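Local coordinates for mitotic checkpoint control protein kinase BUB1 (Drosophila melanogaster, PDB 6JKK), which probably acts as an ATP-dependent protein kinase of the mitotic checkpoint at the kinetochore, this chain being the C-terminal kinase domain of the longer protein, at residues Q221-V226 / P242-L247; G177-D182 / I212-F217. One frame throughout, in Å; residues are numbered along the deposited sequence.

Contact 1: Q221-V226 / P242-L247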
ATOM      1  N   GLN A 221     -19.353   2.724  12.568  1.00 37.09           N
ATOM      2  CA  GLN A 221     -19.535   1.676  11.570  1.00 36.03           C
ATOM      3  C   GLN A 221     -18.410   0.647  11.655  1.00 34.19           C
ATOM      4  O   GLN A 221     -17.240   1.010  11.797  1.00 29.67           O
ATOM      5  CB  GLN A 221     -19.540   2.283  10.168  1.00 37.18           C
ATOM      6  CG  GLN A 221     -19.661   1.264   9.043  1.00 39.09           C
ATOM      7  CD  GLN A 221     -21.102   0.865   8.758  1.00 42.38           C
ATOM      8  OE1 GLN A 221     -21.933   1.707   8.417  1.00 39.69           O
ATOM      9  NE2 GLN A 221     -21.399  -0.423   8.888  1.00 43.01           N
ATOM     10  N   THR A 222     -18.775  -0.631  11.578  1.00 29.77           N
ATOM     11  CA  THR A 222     -17.808  -1.723  11.485  1.00 32.84           C
ATOM     12  C   THR A 222     -18.217  -2.667  10.357  1.00 37.84           C
ATOM     13  O   THR A 222     -19.321  -2.557   9.816  1.00 40.24           O
ATOM     14  CB  THR A 222     -17.707  -2.528  12.798  1.00 35.14           C
ATOM     15  OG1 THR A 222     -18.951  -3.189  13.064  1.00 34.07           O
ATOM     16  CG2 THR A 222     -17.367  -1.618  13.956  1.00 39.30           C
ATOM     17  N   PHE A 223     -17.324  -3.585  10.003  1.00 29.97           N
ATOM     18  CA  PHE A 223     -17.613  -4.576   8.972  1.00 28.72           C
ATOM     19  C   PHE A 223     -17.315  -5.974   9.504  1.00 37.14           C
ATOM     20  O   PHE A 223     -16.563  -6.127  10.465  1.00 40.67           O
ATOM     21  CB  PHE A 223     -16.769  -4.313   7.724  1.00 28.18           C
ATOM     22  CG  PHE A 223     -16.613  -2.859   7.392  1.00 28.55           C
ATOM     23  CD1 PHE A 223     -17.668  -2.138   6.848  1.00 32.56           C
ATOM     24  CD2 PHE A 223     -15.405  -2.217   7.615  1.00 30.05           C
ATOM     25  CE1 PHE A 223     -17.522  -0.796   6.538  1.00 30.74           C
ATOM     26  CE2 PHE A 223     -15.247  -0.877   7.313  1.00 29.71           C
ATOM     27  CZ  PHE A 223     -16.306  -0.164   6.772  1.00 32.70           C
ATOM     28  N   ASN A 224     -17.904  -6.993   8.888  1.00 41.71           N
ATOM     29  CA  ASN A 224     -17.621  -8.373   9.283  1.00 46.95           C
ATOM     30  C   ASN A 224     -17.527  -9.319   8.087  1.00 41.45           C
ATOM     31  O   ASN A 224     -17.658 -10.538   8.230  1.00 44.42           O
ATOM     32  CB  ASN A 224     -18.643  -8.875  10.312  1.00 50.76           C
ATOM     33  CG  ASN A 224     -20.075  -8.599   9.894  1.00 58.58           C
ATOM     34  OD1 ASN A 224     -20.400  -8.609   8.707  1.00 60.91           O
ATOM     35  ND2 ASN A 224     -20.939  -8.344  10.871  1.00 62.03           N
ATOM     36  N   TYR A 225     -17.309  -8.735   6.910  1.00 38.70           N
ATOM     37  CA  TYR A 225     -17.014  -9.490   5.698  1.00 37.44           C
ATOM     38  C   TYR A 225     -15.755 -10.307   5.930  1.00 43.44           C
ATOM     39  O   TYR A 225     -14.826  -9.858   6.608  1.00 37.70           O
ATOM     40  CB  TYR A 225     -16.822  -8.539   4.510  1.00 36.02           C
ATOM     41  CG  TYR A 225     -16.278  -9.184   3.248  1.00 38.51           C
ATOM     42  CD1 TYR A 225     -17.135  -9.701   2.280  1.00 41.66           C
ATOM     43  CD2 TYR A 225     -14.909  -9.263   3.017  1.00 38.39           C
ATOM     44  CE1 TYR A 225     -16.642 -10.282   1.125  1.00 40.51           C
ATOM     45  CE2 TYR A 225     -14.407  -9.843   1.872  1.00 40.17           C
ATOM     46  CZ  TYR A 225     -15.276 -10.351   0.930  1.00 42.88           C
ATOM     47  OH  TYR A 225     -14.763 -10.927  -0.208  1.00 47.31           O
ATOM     48  N   VAL A 226     -15.730 -11.512   5.373  1.00 33.81           N
ATOM     49  CA  VAL A 226     -14.614 -12.424   5.577  1.00 39.16           C
ATOM     50  C   VAL A 226     -14.002 -12.857   4.245  1.00 39.75           C
ATOM     51  O   VAL A 226     -14.691 -13.431   3.399  1.00 43.49           O
ATOM     52  CB  VAL A 226     -15.057 -13.663   6.394  1.00 43.14           C
ATOM     53  CG1 VAL A 226     -13.987 -14.739   6.371  1.00 41.62           C
ATOM     54  CG2 VAL A 226     -15.395 -13.272   7.831  1.00 38.41           C
ATOM     55  N   PRO A 242     -16.164  -8.212  14.193  1.00 40.97           N
ATOM     56  CA  PRO A 242     -16.142  -7.007  13.359  1.00 38.58           C
ATOM     57  C   PRO A 242     -14.745  -6.400  13.253  1.00 33.50           C
ATOM     58  O   PRO A 242     -13.928  -6.584  14.157  1.00 32.73           O
ATOM     59  CB  PRO A 242     -17.077  -6.053  14.109  1.00 39.21           C
ATOM     60  CG  PRO A 242     -17.065  -6.541  15.521  1.00 41.27           C
ATOM     61  CD  PRO A 242     -16.976  -8.023  15.408  1.00 41.12           C
ATOM     62  N   TRP A 243     -14.483  -5.688  12.160  1.00 29.06           N
ATOM     63  CA  TRP A 243     -13.189  -5.050  11.935  1.00 24.44           C
ATOM     64  C   TRP A 243     -13.358  -3.769  11.136  1.00 25.71           C
ATOM     65  O   TRP A 243     -14.319  -3.619  10.386  1.00 27.06           O
ATOM     66  CB  TRP A 243     -12.254  -5.984  11.166  1.00 28.51           C
ATOM     67  CG  TRP A 243     -12.857  -6.503   9.905  1.00 28.07           C
ATOM     68  CD1 TRP A 243     -13.545  -7.671   9.747  1.00 36.34           C
ATOM     69  CD2 TRP A 243     -12.830  -5.876   8.618  1.00 27.98           C
ATOM     70  NE1 TRP A 243     -13.948  -7.809   8.441  1.00 26.66           N
ATOM     71  CE2 TRP A 243     -13.521  -6.718   7.727  1.00 28.67           C
ATOM     72  CE3 TRP A 243     -12.290  -4.681   8.131  1.00 25.36           C
ATOM     73  CZ2 TRP A 243     -13.686  -6.403   6.378  1.00 29.02           C
ATOM     74  CZ3 TRP A 243     -12.452  -4.371   6.796  1.00 27.92           C
ATOM     75  CH2 TRP A 243     -13.140  -5.227   5.934  1.00 28.96           C
ATOM     76  N   THR A 244     -12.414  -2.850  11.308  1.00 22.56           N
ATOM     77  CA  THR A 244     -12.261  -1.713  10.412  1.00 23.66           C
ATOM     78  C   THR A 244     -10.779  -1.599  10.081  1.00 21.01           C
ATOM     79  O   THR A 244     -10.273  -2.317   9.222  1.00 21.24           O
ATOM     80  CB  THR A 244     -12.767  -0.392  11.039  1.00 24.74           C
ATOM     81  OG1 THR A 244     -12.164  -0.204  12.327  1.00 24.42           O
ATOM     82  CG2 THR A 244     -14.284  -0.409  11.183  1.00 27.27           C
ATOM     83  N   TYR A 245     -10.079  -0.720  10.792  1.00 21.70           N
ATOM     84  CA  TYR A 245      -8.664  -0.455  10.511  1.00 19.62           C
ATOM     85  C   TYR A 245      -7.740  -1.648  10.787  1.00 15.86           C
ATOM     86  O   TYR A 245      -6.620  -1.695  10.270  1.00 20.32           O
ATOM     87  CB  TYR A 245      -8.192   0.790  11.279  1.00 16.64           C
ATOM     88  CG  TYR A 245      -8.995   2.032  10.950  1.00 22.48           C
ATOM     89  CD1 TYR A 245      -8.675   2.824   9.852  1.00 20.78           C
ATOM     90  CD2 TYR A 245     -10.076   2.411  11.737  1.00 25.91           C
ATOM     91  CE1 TYR A 245      -9.410   3.957   9.547  1.00 18.30           C
ATOM     92  CE2 TYR A 245     -10.813   3.538  11.441  1.00 29.77           C
ATOM     93  CZ  TYR A 245     -10.476   4.309  10.348  1.00 21.95           C
ATOM     94  OH  TYR A 245     -11.217   5.434  10.056  1.00 25.50           O
ATOM     95  N   GLN A 246      -8.205  -2.613  11.582  1.00 16.79           N
ATOM     96  CA  GLN A 246      -7.406  -3.806  11.890  1.00 17.12           C
ATOM     97  C   GLN A 246      -6.941  -4.531  10.628  1.00 21.36           C
ATOM     98  O   GLN A 246      -5.884  -5.179  10.626  1.00 22.63           O
ATOM     99  CB  GLN A 246      -8.192  -4.788  12.768  1.00 18.21           C
ATOM    100  CG  GLN A 246      -8.694  -4.224  14.101  1.00 25.95           C
ATOM    101  CD  GLN A 246     -10.091  -3.637  13.999  1.00 25.21           C
ATOM    102  OE1 GLN A 246     -10.404  -2.919  13.052  1.00 22.31           O
ATOM    103  NE2 GLN A 246     -10.940  -3.949  14.974  1.00 24.21           N
ATOM    104  N   LEU A 247      -7.732  -4.426   9.560  1.00 17.34           N
ATOM    105  CA  LEU A 247      -7.419  -5.104   8.297  1.00 20.94           C
ATOM    106  C   LEU A 247      -6.089  -4.621   7.721  1.00 22.95           C
ATOM    107  O   LEU A 247      -5.291  -5.416   7.213  1.00 20.41           O
ATOM    108  CB  LEU A 247      -8.549  -4.902   7.276  1.00 22.83           C
ATOM    109  CG  LEU A 247      -8.412  -5.647   5.945  1.00 24.36           C
ATOM    110  CD1 LEU A 247      -8.368  -7.153   6.185  1.00 27.54           C
ATOM    111  CD2 LEU A 247      -9.531  -5.298   4.979  1.00 25.42           C
TER
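Phe223 and Trp243 meet as an antiparallel hydrogen-bonded pair, a single beta bridge that ties the activation segment of this protein kinase fold to the loop leading into helix 246-261. Trp243 N reaches Phe223 O at 2.7 Å, and Phe223 N returns the bond to Trp243 O at 3.0 Å. The indole adds a third: Trp243 NE1 lies 2.9 Å from Tyr225 O, at the ring edge, with the donor in the carbonyl plane and the acceptor close to the plane of the indole. A chi1 of 53° makes this possible, tucking CG of Trp243 between its backbone N and carbonyl carbon and bringing the ring back to residues 223-225, although CB points away from them. Phe223 CB then sits over one face of the indole, 4.0 Å from the centroid of its six-membered ring, a CH-pi contact. The phenyl ring, its plane at 55° to the indole, brings Phe223 CD2 within 3.7 Å of Trp243 CZ3. A leucine in place of Trp243 would probably leave Tyr225 O without this donor and open a gap against Phe223.

On the flank, Thr222 and Pro242 run side by side, and the methyl CG2 of Thr244 presses on Gln221 O at 3.3 Å. Farther out, Glu236 and Met237 of helix 235-238 pack against Trp243, Ile212 touches both aromatic side chains, and Asn224 OD1 accepts from Phe7 N. The turn after the bridge is fixed by Gln246, whose OE1 takes the backbone N of Thr244 at 2.7 Å, with 163° at the hydrogen.

Contact 2: G177-D182 / I212-F217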
ATOM      1  N   GLY A 177      -9.244   8.752   7.554  1.00 22.14           N
ATOM      2  CA  GLY A 177     -10.449   7.933   7.498  1.00 20.12           C
ATOM      3  C   GLY A 177     -10.496   6.976   6.320  1.00 21.08           C
ATOM      4  O   GLY A 177     -11.575   6.582   5.860  1.00 20.59           O
ATOM      5  N   ILE A 178      -9.322   6.589   5.832  1.00 14.38           N
ATOM      6  CA  ILE A 178      -9.239   5.660   4.708  1.00 11.82           C
ATOM      7  C   ILE A 178      -8.564   4.348   5.120  1.00 15.71           C
ATOM      8  O   ILE A 178      -7.510   4.361   5.764  1.00 17.04           O
ATOM      9  CB  ILE A 178      -8.469   6.292   3.521  1.00 17.96           C
ATOM     10  CG1 ILE A 178      -9.134   7.608   3.094  1.00 17.01           C
ATOM     11  CG2 ILE A 178      -8.371   5.307   2.339  1.00 13.78           C
ATOM     12  CD1 ILE A 178     -10.319   7.413   2.159  1.00 20.14           C
ATOM     13  N   ILE A 179      -9.190   3.224   4.766  1.00 13.36           N
ATOM     14  CA  ILE A 179      -8.578   1.910   4.944  1.00 15.11           C
ATOM     15  C   ILE A 179      -8.122   1.437   3.568  1.00 13.90           C
ATOM     16  O   ILE A 179      -8.928   1.361   2.644  1.00 17.73           O
ATOM     17  CB  ILE A 179      -9.572   0.903   5.560  1.00 18.27           C
ATOM     18  CG1 ILE A 179     -10.059   1.418   6.918  1.00 18.11           C
ATOM     19  CG2 ILE A 179      -8.920  -0.470   5.731  1.00 17.46           C
ATOM     20  CD1 ILE A 179     -11.308   0.724   7.446  1.00 24.82           C
ATOM     21  N   HIS A 180      -6.828   1.155   3.418  1.00 16.05           N
ATOM     22  CA  HIS A 180      -6.306   0.734   2.119  1.00 18.78           C
ATOM     23  C   HIS A 180      -6.946  -0.588   1.697  1.00 16.56           C
ATOM     24  O   HIS A 180      -7.347  -0.760   0.539  1.00 18.41           O
ATOM     25  CB  HIS A 180      -4.778   0.611   2.156  1.00 18.30           C
ATOM     26  CG  HIS A 180      -4.185   0.169   0.855  1.00 12.88           C
ATOM     27  ND1 HIS A 180      -4.192  -1.146   0.445  1.00 17.56           N
ATOM     28  CD2 HIS A 180      -3.590   0.872  -0.137  1.00 11.57           C
ATOM     29  CE1 HIS A 180      -3.622  -1.236  -0.744  1.00 16.74           C
ATOM     30  NE2 HIS A 180      -3.243  -0.027  -1.118  1.00 13.15           N
ATOM     31  N   ALA A 181      -7.012  -1.516   2.654  1.00 14.19           N
ATOM     32  CA  ALA A 181      -7.736  -2.784   2.532  1.00 16.75           C
ATOM     33  C   ALA A 181      -7.056  -3.877   1.691  1.00 17.82           C
ATOM     34  O   ALA A 181      -7.578  -4.984   1.584  1.00 19.41           O
ATOM     35  CB  ALA A 181      -9.200  -2.556   2.088  1.00 18.77           C
ATOM     36  N   ASP A 182      -5.895  -3.583   1.114  1.00 18.30           N
ATOM     37  CA  ASP A 182      -5.130  -4.618   0.411  1.00 19.51           C
ATOM     38  C   ASP A 182      -3.636  -4.381   0.614  1.00 15.15           C
ATOM     39  O   ASP A 182      -2.853  -4.433  -0.337  1.00 19.26           O
ATOM     40  CB  ASP A 182      -5.485  -4.633  -1.083  1.00 21.10           C
ATOM     41  CG  ASP A 182      -5.031  -5.906  -1.795  1.00 27.64           C
ATOM     42  OD1 ASP A 182      -4.847  -6.951  -1.131  1.00 27.66           O
ATOM     43  OD2 ASP A 182      -4.870  -5.857  -3.030  1.00 32.66           O
ATOM     44  N   ILE A 212     -11.414   1.637   1.460  1.00 19.89           N
ATOM     45  CA  ILE A 212     -12.669   1.950   2.140  1.00 22.28           C
ATOM     46  C   ILE A 212     -12.634   3.369   2.699  1.00 20.82           C
ATOM     47  O   ILE A 212     -11.686   3.731   3.393  1.00 22.29           O
ATOM     48  CB  ILE A 212     -12.909   0.968   3.300  1.00 19.06           C
ATOM     49  CG1 ILE A 212     -12.966  -0.471   2.783  1.00 22.83           C
ATOM     50  CG2 ILE A 212     -14.178   1.326   4.076  1.00 21.82           C
ATOM     51  CD1 ILE A 212     -12.931  -1.507   3.892  1.00 26.26           C
ATOM     52  N   ASP A 213     -13.652   4.174   2.394  1.00 19.38           N
ATOM     53  CA  ASP A 213     -13.741   5.517   2.954  1.00 19.76           C
ATOM     54  C   ASP A 213     -14.710   5.532   4.129  1.00 24.88           C
ATOM     55  O   ASP A 213     -15.927   5.478   3.942  1.00 24.79           O
ATOM     56  CB  ASP A 213     -14.163   6.538   1.889  1.00 19.59           C
ATOM     57  CG  ASP A 213     -14.173   7.965   2.413  1.00 21.68           C
ATOM     58  OD1 ASP A 213     -13.778   8.190   3.581  1.00 21.52           O
ATOM     59  OD2 ASP A 213     -14.580   8.868   1.653  1.00 20.19           O
ATOM     60  N   MET A 214     -14.160   5.614   5.338  1.00 18.90           N
ATOM     61  CA  MET A 214     -14.971   5.591   6.553  1.00 21.10           C
ATOM     62  C   MET A 214     -15.832   6.843   6.718  1.00 25.24           C
ATOM     63  O   MET A 214     -16.813   6.828   7.465  1.00 26.15           O
ATOM     64  CB  MET A 214     -14.081   5.393   7.787  1.00 21.68           C
ATOM     65  CG  MET A 214     -13.341   4.071   7.804  1.00 21.71           C
ATOM     66  SD  MET A 214     -14.457   2.657   7.834  1.00 26.83           S
ATOM     67  CE  MET A 214     -15.084   2.769   9.507  1.00 28.68           C
ATOM     68  N   LYS A 215     -15.474   7.922   6.020  1.00 22.40           N
ATOM     69  CA  LYS A 215     -16.228   9.173   6.112  1.00 29.64           C
ATOM     70  C   LYS A 215     -17.591   9.077   5.425  1.00 29.03           C
ATOM     71  O   LYS A 215     -18.457   9.937   5.613  1.00 30.76           O
ATOM     72  CB  LYS A 215     -15.418  10.349   5.548  1.00 25.45           C
ATOM     73  CG  LYS A 215     -14.175  10.693   6.369  1.00 30.00           C
ATOM     74  CD  LYS A 215     -13.665  12.101   6.059  1.00 32.69           C
ATOM     75  CE  LYS A 215     -12.366  12.404   6.803  1.00 33.69           C
ATOM     76  NZ  LYS A 215     -12.550  12.437   8.286  1.00 33.81           N
ATOM     77  N   LEU A 216     -17.779   8.022   4.639  1.00 27.64           N
ATOM     78  CA  LEU A 216     -19.048   7.787   3.954  1.00 26.82           C
ATOM     79  C   LEU A 216     -20.005   6.953   4.804  1.00 31.07           C
ATOM     80  O   LEU A 216     -21.134   6.683   4.393  1.00 29.65           O
ATOM     81  CB  LEU A 216     -18.807   7.095   2.612  1.00 24.99           C
ATOM     82  CG  LEU A 216     -18.108   7.930   1.543  1.00 29.32           C
ATOM     83  CD1 LEU A 216     -17.990   7.154   0.242  1.00 28.86           C
ATOM     84  CD2 LEU A 216     -18.860   9.225   1.321  1.00 31.23           C
ATOM     85  N   PHE A 217     -19.551   6.550   5.988  1.00 27.84           N
ATOM     86  CA  PHE A 217     -20.354   5.714   6.871  1.00 29.36           C
ATOM     87  C   PHE A 217     -20.561   6.415   8.206  1.00 31.67           C
ATOM     88  O   PHE A 217     -19.821   7.340   8.540  1.00 32.60           O
ATOM     89  CB  PHE A 217     -19.657   4.363   7.081  1.00 31.94           C
ATOM     90  CG  PHE A 217     -19.467   3.578   5.816  1.00 34.55           C
ATOM     91  CD1 PHE A 217     -20.537   3.349   4.960  1.00 34.95           C
ATOM     92  CD2 PHE A 217     -18.218   3.073   5.477  1.00 34.71           C
ATOM     93  CE1 PHE A 217     -20.369   2.629   3.790  1.00 37.21           C
ATOM     94  CE2 PHE A 217     -18.041   2.353   4.310  1.00 28.52           C
ATOM     95  CZ  PHE A 217     -19.119   2.133   3.464  1.00 33.64           C
TER
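Ile179 and Ile212 stand shoulder to shoulder on one face of a two-stranded antiparallel sheet, the short beta6-beta9 pair of the protein kinase fold, with CB of Ile179 4.0 Å from CB of Ile212. They form the hydrogen-bonded pair: Ile179 N to Ile212 O at 2.9 Å, and Ile212 N to Ile179 O at 2.8 Å. From this ridge two bumps reach along the sheet. CD1 of Ile179 rests against the CG-SD part of Met214, 3.7 Å from SD, and bends at chi2 and chi3 carry the end of the Met214 chain away from it. Toward the other end, CD1 of Ile212 meets the methyl CB of Ala181, loosely.

The opposite face carries Ile178 and Asp213, a non-hydrogen-bonded pair in which the methyl CD1 of Ile178 lies 3.8 Å from Asp213 OD1. At the end of the pair, Gly177 leaves helix 156-175 in a Schellman motif; its positive phi suits glycine, and a CB would press tightly on Lys215 CG. The missing side chain leaves room for this close approach, where Gly177 O accepts from Met214 N at 2.8 Å.

Beyond the strand comes His180-Ala181-Asp182, the counterpart of the kinase HRD motif, whose backbone N atoms at His180 and Ala181 are bound by Asp248 of helix 246-261. Asp213 extends its carboxylate away from its own N (chi1 -176°), and OD2 there meets Arg104 in a salt bridge and Tyr96 in a hydrogen bond, while OD1 closes an Asx turn, met from above the carboxylate plane by Lys215 N at 3.0 Å.

In the fold
Contact 2 is complete in sequence before contact 1 begins, and the two lie about 10 Å apart, centre to centre, within one kinase domain. The chain leaves strand 212-213 of contact 2, passes its 3-10 turn and enters 221-226, so both contacts hold the same activation segment: contact 2 pins its start to strand 178-179, and contact 1 joins it to the entry of helix 246-261. Their side chains mesh directly: Phe223 CZ lies 3.5 Å from Met214 SD, and Tyr245 CD1 3.5 Å from Ile179 CG1. The pair thus forms one continuous patch linking the strand leading into the catalytic loop, the activation segment and helix 246-261.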